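Local structure of acyl-CoA thioester hydrolase ybgC (Escherichia coli K-12, 3GRH) at residues A[103-114]-A[127-136]; A[309-320]-A[348-356]. The protein is a putative thioesterase of the bacterial outer membrane, a lipoprotein of the pectinesterase family that neither binds pectin nor has pectinesterase activity. One frame throughout, in Å; residues are numbered along the deposited sequence.

Contact 1: residues A[103-114]-A[127-136]; sequences RTNKRQYIAVMP and PGGITLYGTG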
loop_
_atom_site.group_PDB
_atom_site.type_symbol
_atom_site.label_atom_id
_atom_site.label_comp_id
_atom_site.label_asym_id
_atom_site.label_seq_id
_atom_site.Cartn_x
_atom_site.Cartn_y
_atom_site.Cartn_z
ATOM N N ARG A 103 -24.037 -2.840 -13.652
ATOM C CA ARG A 103 -24.687 -2.758 -12.333
ATOM C C ARG A 103 -24.959 -4.100 -11.746
ATOM O O ARG A 103 -26.018 -4.338 -11.173
ATOM C CB ARG A 103 -25.958 -1.921 -12.367
ATOM C CG ARG A 103 -25.848 -0.759 -13.266
ATOM C CD ARG A 103 -25.002 0.345 -12.740
ATOM N NE ARG A 103 -24.870 1.377 -13.777
ATOM C CZ ARG A 103 -24.024 2.402 -13.742
ATOM N NH1 ARG A 103 -23.232 2.594 -12.698
ATOM N NH2 ARG A 103 -23.980 3.256 -14.769
ATOM N N THR A 104 -23.977 -4.977 -11.860
ATOM C CA THR A 104 -24.138 -6.339 -11.386
ATOM C C THR A 104 -23.389 -6.622 -10.085
ATOM O O THR A 104 -22.381 -5.996 -9.812
ATOM C CB THR A 104 -23.624 -7.365 -12.412
ATOM O OG1 THR A 104 -23.916 -8.705 -11.942
ATOM C CG2 THR A 104 -22.171 -7.201 -12.712
ATOM N N ASN A 105 -23.917 -7.567 -9.324
ATOM C CA ASN A 105 -23.308 -8.065 -8.063
ATOM C C ASN A 105 -22.246 -9.127 -8.325
ATOM O O ASN A 105 -21.398 -9.444 -7.434
ATOM C CB ASN A 105 -24.382 -8.727 -7.166
ATOM C CG ASN A 105 -25.360 -7.751 -6.589
ATOM O OD1 ASN A 105 -25.078 -6.559 -6.452
ATOM N ND2 ASN A 105 -26.538 -8.261 -6.219
ATOM N N LYS A 106 -22.230 -9.653 -9.540
ATOM C CA LYS A 106 -21.291 -10.683 -9.893
ATOM C C LYS A 106 -19.950 -10.078 -10.205
ATOM O O LYS A 106 -19.840 -9.002 -10.787
ATOM C CB LYS A 106 -21.790 -11.508 -11.072
ATOM C CG LYS A 106 -22.598 -12.726 -10.622
ATOM C CD LYS A 106 -22.803 -13.780 -11.755
ATOM C CE LYS A 106 -21.505 -14.035 -12.618
ATOM N NZ LYS A 106 -20.681 -15.168 -11.995
ATOM N N ARG A 107 -18.912 -10.814 -9.824
ATOM C CA ARG A 107 -17.543 -10.392 -10.138
ATOM C C ARG A 107 -17.271 -10.405 -11.637
ATOM O O ARG A 107 -17.696 -11.364 -12.362
ATOM C CB ARG A 107 -16.532 -11.325 -9.455
ATOM C CG ARG A 107 -15.175 -11.011 -9.756
ATOM C CD ARG A 107 -14.151 -11.763 -8.908
ATOM N NE ARG A 107 -14.228 -11.342 -7.534
ATOM C CZ ARG A 107 -13.716 -10.187 -7.065
ATOM N NH1 ARG A 107 -13.095 -9.343 -7.851
ATOM N NH2 ARG A 107 -13.934 -9.866 -5.821
ATOM N N GLN A 108 -16.593 -9.356 -12.135
ATOM C CA GLN A 108 -16.210 -9.264 -13.533
ATOM C C GLN A 108 -14.750 -9.268 -13.687
ATOM O O GLN A 108 -14.066 -8.721 -12.833
ATOM C CB GLN A 108 -16.771 -8.034 -14.163
ATOM C CG GLN A 108 -18.217 -8.080 -14.036
ATOM C CD GLN A 108 -18.849 -6.973 -14.674
ATOM O OE1 GLN A 108 -19.079 -7.000 -15.879
ATOM N NE2 GLN A 108 -19.211 -5.991 -13.884
ATOM N N TYR A 109 -14.289 -9.929 -14.739
ATOM C CA TYR A 109 -12.889 -10.154 -14.997
ATOM C C TYR A 109 -12.456 -9.458 -16.271
ATOM O O TYR A 109 -13.078 -9.652 -17.311
ATOM C CB TYR A 109 -12.647 -11.645 -15.157
ATOM C CG TYR A 109 -12.866 -12.419 -13.891
ATOM C CD1 TYR A 109 -11.824 -12.677 -13.058
ATOM C CD2 TYR A 109 -14.119 -12.944 -13.595
ATOM C CE1 TYR A 109 -12.016 -13.373 -11.906
ATOM C CE2 TYR A 109 -14.307 -13.692 -12.417
ATOM C CZ TYR A 109 -13.225 -13.843 -11.588
ATOM O OH TYR A 109 -13.260 -14.582 -10.412
ATOM N N ILE A 110 -11.395 -8.657 -16.156
ATOM C CA ILE A 110 -10.851 -7.883 -17.244
ATOM C C ILE A 110 -9.437 -8.346 -17.447
ATOM O O ILE A 110 -8.587 -8.193 -16.585
ATOM C CB ILE A 110 -10.863 -6.375 -16.950
ATOM C CG1 ILE A 110 -12.268 -5.910 -16.723
ATOM C CG2 ILE A 110 -10.214 -5.608 -18.154
ATOM C CD1 ILE A 110 -12.397 -4.485 -16.087
ATOM N N ALA A 111 -9.186 -8.977 -18.577
ATOM C CA ALA A 111 -7.818 -9.425 -18.950
ATOM C C ALA A 111 -7.129 -8.312 -19.671
ATOM O O ALA A 111 -7.773 -7.649 -20.483
ATOM C CB ALA A 111 -7.875 -10.692 -19.833
ATOM N N VAL A 112 -5.848 -8.107 -19.401
ATOM C CA VAL A 112 -5.072 -7.071 -20.077
ATOM C C VAL A 112 -3.867 -7.748 -20.781
ATOM O O VAL A 112 -3.069 -8.437 -20.171
ATOM C CB VAL A 112 -4.575 -5.984 -19.108
ATOM C CG1 VAL A 112 -3.913 -4.910 -19.975
ATOM C CG2 VAL A 112 -5.699 -5.359 -18.280
ATOM N N MET A 113 -3.801 -7.579 -22.106
ATOM C CA MET A 113 -2.767 -8.158 -22.927
ATOM C C MET A 113 -1.467 -7.407 -22.724
ATOM O O MET A 113 -1.452 -6.239 -22.383
ATOM C CB MET A 113 -3.149 -8.092 -24.405
ATOM C CG MET A 113 -4.276 -9.002 -24.719
ATOM S SD MET A 113 -4.635 -9.092 -26.436
ATOM C CE MET A 113 -3.128 -9.804 -27.127
ATOM N N PRO A 114 -0.346 -8.087 -22.935
ATOM C CA PRO A 114 0.941 -7.416 -22.834
ATOM C C PRO A 114 0.983 -6.104 -23.632
ATOM O O PRO A 114 0.492 -6.035 -24.764
ATOM C CB PRO A 114 1.901 -8.465 -23.402
ATOM C CG PRO A 114 1.254 -9.744 -23.039
ATOM C CD PRO A 114 -0.212 -9.531 -23.207
ATOM N N PRO A 127 -21.446 -2.371 -6.676
ATOM C CA PRO A 127 -21.967 -3.552 -6.005
ATOM C C PRO A 127 -21.205 -4.838 -6.214
ATOM O O PRO A 127 -21.322 -5.760 -5.351
ATOM C CB PRO A 127 -23.335 -3.714 -6.635
ATOM C CG PRO A 127 -23.343 -2.915 -7.873
ATOM C CD PRO A 127 -22.442 -1.779 -7.584
ATOM N N GLY A 128 -20.549 -4.975 -7.357
ATOM C CA GLY A 128 -19.760 -6.134 -7.661
ATOM C C GLY A 128 -18.253 -5.821 -7.707
ATOM O O GLY A 128 -17.835 -4.648 -7.969
ATOM N N GLY A 129 -17.475 -6.872 -7.448
ATOM C CA GLY A 129 -16.004 -6.817 -7.541
ATOM C C GLY A 129 -15.479 -6.824 -8.967
ATOM O O GLY A 129 -16.065 -7.351 -9.862
ATOM N N ILE A 130 -14.372 -6.130 -9.167
ATOM C CA ILE A 130 -13.674 -6.150 -10.420
ATOM C C ILE A 130 -12.331 -6.840 -10.244
ATOM O O ILE A 130 -11.606 -6.513 -9.295
ATOM C CB ILE A 130 -13.394 -4.737 -10.901
ATOM C CG1 ILE A 130 -14.704 -4.020 -11.157
ATOM C CG2 ILE A 130 -12.584 -4.777 -12.235
ATOM C CD1 ILE A 130 -15.387 -4.493 -12.372
ATOM N N THR A 131 -12.029 -7.794 -11.137
ATOM C CA THR A 131 -10.675 -8.424 -11.210
ATOM C C THR A 131 -9.993 -7.977 -12.453
ATOM O O THR A 131 -10.509 -8.131 -13.523
ATOM C CB THR A 131 -10.764 -9.927 -11.166
ATOM O OG1 THR A 131 -11.404 -10.330 -9.935
ATOM C CG2 THR A 131 -9.371 -10.556 -11.244
ATOM N N LEU A 132 -8.812 -7.395 -12.330
ATOM C CA LEU A 132 -8.017 -6.957 -13.483
ATOM C C LEU A 132 -6.705 -7.722 -13.449
ATOM O O LEU A 132 -6.027 -7.715 -12.422
ATOM C CB LEU A 132 -7.761 -5.453 -13.379
ATOM C CG LEU A 132 -6.983 -4.813 -14.479
ATOM C CD1 LEU A 132 -7.791 -4.764 -15.757
ATOM C CD2 LEU A 132 -6.563 -3.420 -14.044
ATOM N N TYR A 133 -6.360 -8.383 -14.541
ATOM C CA TYR A 133 -5.198 -9.218 -14.554
ATOM C C TYR A 133 -4.482 -9.165 -15.858
ATOM O O TYR A 133 -5.119 -9.049 -16.914
ATOM C CB TYR A 133 -5.582 -10.634 -14.218
ATOM C CG TYR A 133 -6.469 -11.378 -15.169
ATOM C CD1 TYR A 133 -5.961 -12.266 -16.111
ATOM C CD2 TYR A 133 -7.854 -11.230 -15.094
ATOM C CE1 TYR A 133 -6.798 -12.930 -16.933
ATOM C CE2 TYR A 133 -8.671 -11.867 -15.948
ATOM C CZ TYR A 133 -8.152 -12.753 -16.823
ATOM O OH TYR A 133 -8.944 -13.456 -17.691
ATOM N N GLY A 134 -3.171 -9.226 -15.751
ATOM C CA GLY A 134 -2.329 -9.310 -16.933
ATOM C C GLY A 134 -2.206 -10.678 -17.447
ATOM O O GLY A 134 -2.228 -11.653 -16.660
ATOM N N THR A 135 -1.953 -10.751 -18.746
ATOM C CA THR A 135 -1.781 -12.082 -19.397
ATOM C C THR A 135 -0.385 -12.303 -19.963
ATOM O O THR A 135 -0.147 -13.296 -20.718
ATOM C CB THR A 135 -2.853 -12.308 -20.422
ATOM O OG1 THR A 135 -2.637 -11.428 -21.519
ATOM C CG2 THR A 135 -4.248 -12.159 -19.829
ATOM N N GLY A 136 0.561 -11.492 -19.528
ATOM C CA GLY A 136 1.961 -11.663 -19.899
ATOM C C GLY A 136 2.623 -12.800 -19.111
ATOM O O GLY A 136 2.043 -13.281 -18.099
HETATM O O HOH W 1 -18.707 -9.385 -6.835
HETATM O O HOH W 2 -18.705 -6.579 -10.896
#
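Tyr109 lies alongside Thr131, its CD1 3.5 Å from Thr131 CB, on the parallel ladder between strands 108-112 and 130-134. Gln108 N donates to Gly129 O, Gln108 O accepts from Thr131 N at 2.8 Å, and the pattern repeats through Ile110 N to Thr131 O, Tyr133 N to Ile110 O and Val112 N to Tyr133 O. Thr135 N closes the series on Val112 O. The backbone groups of Tyr109 and Ala111 face the other way, Tyr109 N bonding Asp76 OD2, with backbone bonds to Phe77 and Val79. Before the ladder begins, two waters bridge the chains: one donates to Asn105 O and accepts from Gly129 N, while the second donates to Lys106 O and Gly129 O and accepts from Gln108 NE2. Gly129 O thus receives both a strand N-H and a water.

On the face carrying Tyr109, Thr131 and Tyr133, Arg107 extends with CG anti to its backbone N (chi1 178°) and bends at chi3, bringing NH1 to 2.9 Å from Thr131 OG1. This bond is bent, 132° at the hydrogen, and the hydroxyl lies out of the guanidinium plane; Arg107 NH2 goes to Gly202 O and Thr131 OG1 also pairs with Gln204 OE1. Ala111 CA stands 4.0 Å from the Tyr133 ring centroid, a CH-pi contact over the face. The other side of the ladder is mostly apolar: Leu132 CD1 meets Ile110 CG2 at 3.5 Å and presses on Val112 CG2 at 3.3 Å, tighter than usual. Helix 92-100 packs against Ile110, Ile130 and Leu132; Gln108 is the polar exception, its NE2 held by Ala99 O.

Backbone bonds thus set the register, the helix-covered face is mostly apolar, and a probably charged Arg107 ties this rung to the next coil through Gly202.

Contact 2: residues A[309-320]-A[348-356]; sequences FAPATLSNIYYG and TNGQVVIRD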
loop_
_atom_site.group_PDB
_atom_site.type_symbol
_atom_site.label_atom_id
_atom_site.label_comp_id
_atom_site.label_asym_id
_atom_site.label_seq_id
_atom_site.Cartn_x
_atom_site.Cartn_y
_atom_site.Cartn_z
ATOM N N PHE A 309 7.594 2.296 5.443
ATOM C CA PHE A 309 6.208 2.361 5.883
ATOM C C PHE A 309 5.857 3.667 6.552
ATOM O O PHE A 309 6.592 4.146 7.432
ATOM C CB PHE A 309 5.944 1.231 6.903
ATOM C CG PHE A 309 6.026 -0.118 6.340
ATOM C CD1 PHE A 309 5.060 -0.604 5.470
ATOM C CD2 PHE A 309 7.063 -0.911 6.709
ATOM C CE1 PHE A 309 5.219 -1.845 4.897
ATOM C CE2 PHE A 309 7.171 -2.181 6.208
ATOM C CZ PHE A 309 6.257 -2.627 5.296
ATOM N N ALA A 310 4.722 4.266 6.153
ATOM C CA ALA A 310 4.209 5.497 6.769
ATOM C C ALA A 310 2.735 5.377 7.054
ATOM O O ALA A 310 1.877 5.934 6.331
ATOM C CB ALA A 310 4.455 6.666 5.809
ATOM N N PRO A 311 2.413 4.573 8.044
ATOM C CA PRO A 311 1.049 4.363 8.433
ATOM C C PRO A 311 0.440 5.631 9.108
ATOM O O PRO A 311 1.118 6.349 9.908
ATOM C CB PRO A 311 1.156 3.207 9.411
ATOM C CG PRO A 311 2.477 3.207 9.889
ATOM C CD PRO A 311 3.353 3.839 8.890
ATOM N N ALA A 312 -0.835 5.813 8.830
ATOM C CA ALA A 312 -1.663 6.886 9.330
ATOM C C ALA A 312 -2.814 6.337 10.201
ATOM O O ALA A 312 -3.917 6.902 10.272
ATOM C CB ALA A 312 -2.232 7.742 8.186
ATOM N N THR A 313 -2.603 5.201 10.813
ATOM C CA THR A 313 -3.577 4.486 11.554
ATOM C C THR A 313 -4.151 5.378 12.697
ATOM O O THR A 313 -3.407 6.009 13.484
ATOM C CB THR A 313 -2.919 3.305 12.193
ATOM O OG1 THR A 313 -1.982 2.712 11.275
ATOM C CG2 THR A 313 -3.988 2.231 12.688
ATOM N N LEU A 314 -5.467 5.332 12.877
ATOM C CA LEU A 314 -6.116 6.102 13.890
ATOM C C LEU A 314 -5.708 5.537 15.252
ATOM O O LEU A 314 -5.529 4.352 15.411
ATOM C CB LEU A 314 -7.641 5.996 13.756
ATOM C CG LEU A 314 -8.135 6.758 12.560
ATOM C CD1 LEU A 314 -9.567 6.317 12.227
ATOM C CD2 LEU A 314 -8.028 8.232 12.816
ATOM N N SER A 315 -5.590 6.411 16.248
ATOM C CA SER A 315 -5.021 5.954 17.534
ATOM C C SER A 315 -5.932 5.016 18.296
ATOM O O SER A 315 -5.438 4.225 19.121
ATOM C CB SER A 315 -4.717 7.123 18.469
ATOM O OG SER A 315 -3.717 7.989 17.975
ATOM N N ASN A 316 -7.244 5.016 18.012
ATOM C CA ASN A 316 -8.196 4.090 18.595
ATOM C C ASN A 316 -8.310 2.747 17.892
ATOM O O ASN A 316 -9.047 1.849 18.340
ATOM C CB ASN A 316 -9.602 4.689 18.675
ATOM C CG ASN A 316 -10.150 5.091 17.306
ATOM O OD1 ASN A 316 -9.602 5.969 16.693
ATOM N ND2 ASN A 316 -11.203 4.395 16.806
ATOM N N ILE A 317 -7.649 2.621 16.759
ATOM C CA ILE A 317 -7.671 1.420 15.875
ATOM C C ILE A 317 -6.385 0.671 16.097
ATOM O O ILE A 317 -5.294 1.254 16.150
ATOM C CB ILE A 317 -7.846 1.801 14.386
ATOM C CG1 ILE A 317 -9.221 2.448 14.224
ATOM C CG2 ILE A 317 -7.534 0.654 13.436
ATOM C CD1 ILE A 317 -10.407 1.503 14.465
ATOM N N TYR A 318 -6.482 -0.646 16.275
ATOM C CA TYR A 318 -5.314 -1.385 16.705
ATOM C C TYR A 318 -4.447 -1.914 15.591
ATOM O O TYR A 318 -3.304 -2.285 15.802
ATOM C CB TYR A 318 -5.745 -2.543 17.603
ATOM C CG TYR A 318 -6.303 -2.147 18.946
ATOM C CD1 TYR A 318 -6.307 -0.844 19.371
ATOM C CD2 TYR A 318 -6.813 -3.108 19.773
ATOM C CE1 TYR A 318 -6.864 -0.469 20.629
ATOM C CE2 TYR A 318 -7.352 -2.777 21.026
ATOM C CZ TYR A 318 -7.363 -1.474 21.448
ATOM O OH TYR A 318 -7.919 -1.167 22.707
ATOM N N TYR A 319 -4.974 -1.926 14.371
ATOM C CA TYR A 319 -4.323 -2.632 13.271
ATOM C C TYR A 319 -4.142 -1.741 12.138
ATOM O O TYR A 319 -5.125 -1.188 11.603
ATOM C CB TYR A 319 -5.110 -3.900 12.858
ATOM C CG TYR A 319 -5.192 -4.862 13.964
ATOM C CD1 TYR A 319 -4.081 -5.542 14.315
ATOM C CD2 TYR A 319 -6.292 -4.998 14.777
ATOM C CE1 TYR A 319 -4.054 -6.369 15.364
ATOM C CE2 TYR A 319 -6.239 -5.842 15.903
ATOM C CZ TYR A 319 -5.096 -6.519 16.170
ATOM O OH TYR A 319 -4.967 -7.403 17.230
ATOM N N GLY A 320 -2.837 -1.551 11.775
ATOM C CA GLY A 320 -2.393 -0.866 10.624
ATOM C C GLY A 320 -1.800 -1.781 9.568
ATOM O O GLY A 320 -2.536 -2.507 8.956
ATOM N N THR A 348 -3.921 10.331 15.190
ATOM C CA THR A 348 -3.203 9.306 14.413
ATOM C C THR A 348 -1.984 8.837 15.225
ATOM O O THR A 348 -1.321 9.658 15.852
ATOM C CB THR A 348 -2.687 9.878 13.066
ATOM O OG1 THR A 348 -3.843 10.187 12.255
ATOM C CG2 THR A 348 -1.776 8.911 12.354
ATOM N N ASN A 349 -1.702 7.541 15.155
ATOM C CA ASN A 349 -0.471 6.973 15.737
ATOM C C ASN A 349 -0.156 5.731 14.922
ATOM O O ASN A 349 -0.651 4.656 15.184
ATOM C CB ASN A 349 -0.679 6.637 17.210
ATOM C CG ASN A 349 0.582 6.279 17.878
ATOM O OD1 ASN A 349 1.665 6.618 17.385
ATOM N ND2 ASN A 349 0.470 5.744 19.088
ATOM N N GLY A 350 0.562 5.888 13.805
ATOM C CA GLY A 350 0.628 4.806 12.875
ATOM C C GLY A 350 1.118 3.480 13.417
ATOM O O GLY A 350 2.100 3.411 14.150
ATOM N N GLN A 351 0.524 2.395 12.964
ATOM C CA GLN A 351 0.831 1.120 13.453
ATOM C C GLN A 351 1.405 0.175 12.369
ATOM O O GLN A 351 0.865 0.086 11.264
ATOM C CB GLN A 351 -0.433 0.499 13.990
ATOM C CG GLN A 351 -0.155 -0.679 14.906
ATOM C CD GLN A 351 -0.105 -2.038 14.344
ATOM O OE1 GLN A 351 -0.497 -2.299 13.212
ATOM N NE2 GLN A 351 0.385 -2.967 15.150
ATOM N N VAL A 352 2.514 -0.459 12.693
ATOM C CA VAL A 352 3.145 -1.424 11.776
ATOM C C VAL A 352 3.885 -2.436 12.524
ATOM O O VAL A 352 4.540 -2.137 13.524
ATOM C CB VAL A 352 4.004 -0.774 10.736
ATOM C CG1 VAL A 352 4.972 0.083 11.326
ATOM C CG2 VAL A 352 4.688 -1.838 9.831
ATOM N N VAL A 353 3.736 -3.688 12.098
ATOM C CA VAL A 353 4.541 -4.812 12.581
ATOM C C VAL A 353 5.255 -5.446 11.415
ATOM O O VAL A 353 4.623 -5.777 10.429
ATOM C CB VAL A 353 3.668 -5.851 13.284
ATOM C CG1 VAL A 353 4.408 -7.116 13.582
ATOM C CG2 VAL A 353 3.077 -5.310 14.570
ATOM N N ILE A 354 6.548 -5.623 11.519
ATOM C CA ILE A 354 7.332 -6.377 10.568
ATOM C C ILE A 354 7.808 -7.627 11.240
ATOM O O ILE A 354 8.482 -7.560 12.265
ATOM C CB ILE A 354 8.528 -5.552 10.046
ATOM C CG1 ILE A 354 8.091 -4.313 9.322
ATOM C CG2 ILE A 354 9.353 -6.427 9.027
ATOM C CD1 ILE A 354 9.297 -3.382 8.974
ATOM N N ARG A 355 7.354 -8.774 10.739
ATOM C CA ARG A 355 7.649 -10.072 11.346
ATOM C C ARG A 355 8.132 -11.100 10.390
ATOM O O ARG A 355 7.764 -11.103 9.227
ATOM C CB ARG A 355 6.479 -10.632 12.144
ATOM C CG ARG A 355 5.255 -10.851 11.368
ATOM C CD ARG A 355 4.102 -11.363 12.265
ATOM N NE ARG A 355 4.424 -12.680 12.842
ATOM C CZ ARG A 355 3.828 -13.213 13.910
ATOM N NH1 ARG A 355 2.798 -12.670 14.485
ATOM N NH2 ARG A 355 4.251 -14.436 14.284
ATOM N N ASP A 356 8.973 -11.980 10.878
ATOM C CA ASP A 356 9.386 -13.118 10.116
ATOM C C ASP A 356 9.974 -12.775 8.706
ATOM O O ASP A 356 9.807 -13.536 7.734
ATOM C CB ASP A 356 8.228 -14.121 9.977
ATOM C CG ASP A 356 7.572 -14.458 11.305
ATOM O OD1 ASP A 356 8.296 -14.856 12.247
ATOM O OD2 ASP A 356 6.293 -14.328 11.410
HETATM O O HOH W 3 -2.343 4.512 19.871
#
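Phe309 packs its ring against Val352 and Ile354 at the tight, apolar end. Val352 CG2 lies over one face, 4.3 Å from the Phe309 centroid, while Ile354 CD1 comes to the ring edge, 3.7 Å from Phe309 CE2. Pro311 adds its CB beside Gln351 O.

Thr313 then grips the incoming chain twice: its O accepts from Asn349 N at 2.8 Å, nearly straight, and its OG1 accepts from Gln351 N at 3.0 Å. Gln351 sends CG anti to its backbone N (chi1 -163°) and turns at chi2, so that OE1 takes the Gly320 N-H at 2.8 Å, from a donor tilted out of the amide plane. Cutting this side chain back to an alanine would probably leave Gly320 N without its acceptor and open a gap beside Tyr318 O.

The looser side is the turn at partly exposed Ser315, whose O reaches Asn349 ND2 through a water; this link is secondary, since Arg377 NH2 bonds Asn349 OD1 and ND2 also goes to Tyr401 O.

Strand 351-355, flanked by 321-324 and 403-407, belongs to the right-handed beta-helix of pectinesterases; the Pro311 side chain is about 7 Å from those of Asp280, the predicted nucleophile, and Arg340, substrate-binding by similarity.

Contact 1 and contact 2 lie on opposite sides of the chain's centre, their own centres 30 Å apart and their nearest atoms about 20 Å apart. They come in series along the sequence, 103-136 closing well before 309-356 opens. Both nonetheless reach one long parallel sheet of the beta-helix: strands 108-112 and 130-134 stand near its start, beside 77-79, and strand 351-355 near its end, next to 403-407, with 204-206, 235-238, 267-271, 287-291 and 321-324 between. Contact 1 thus builds the early coils, away from the annotated sites, whereas contact 2 joins a late strand to the end of strand 307-311 and the loop that follows it, close to the predicted nucleophile.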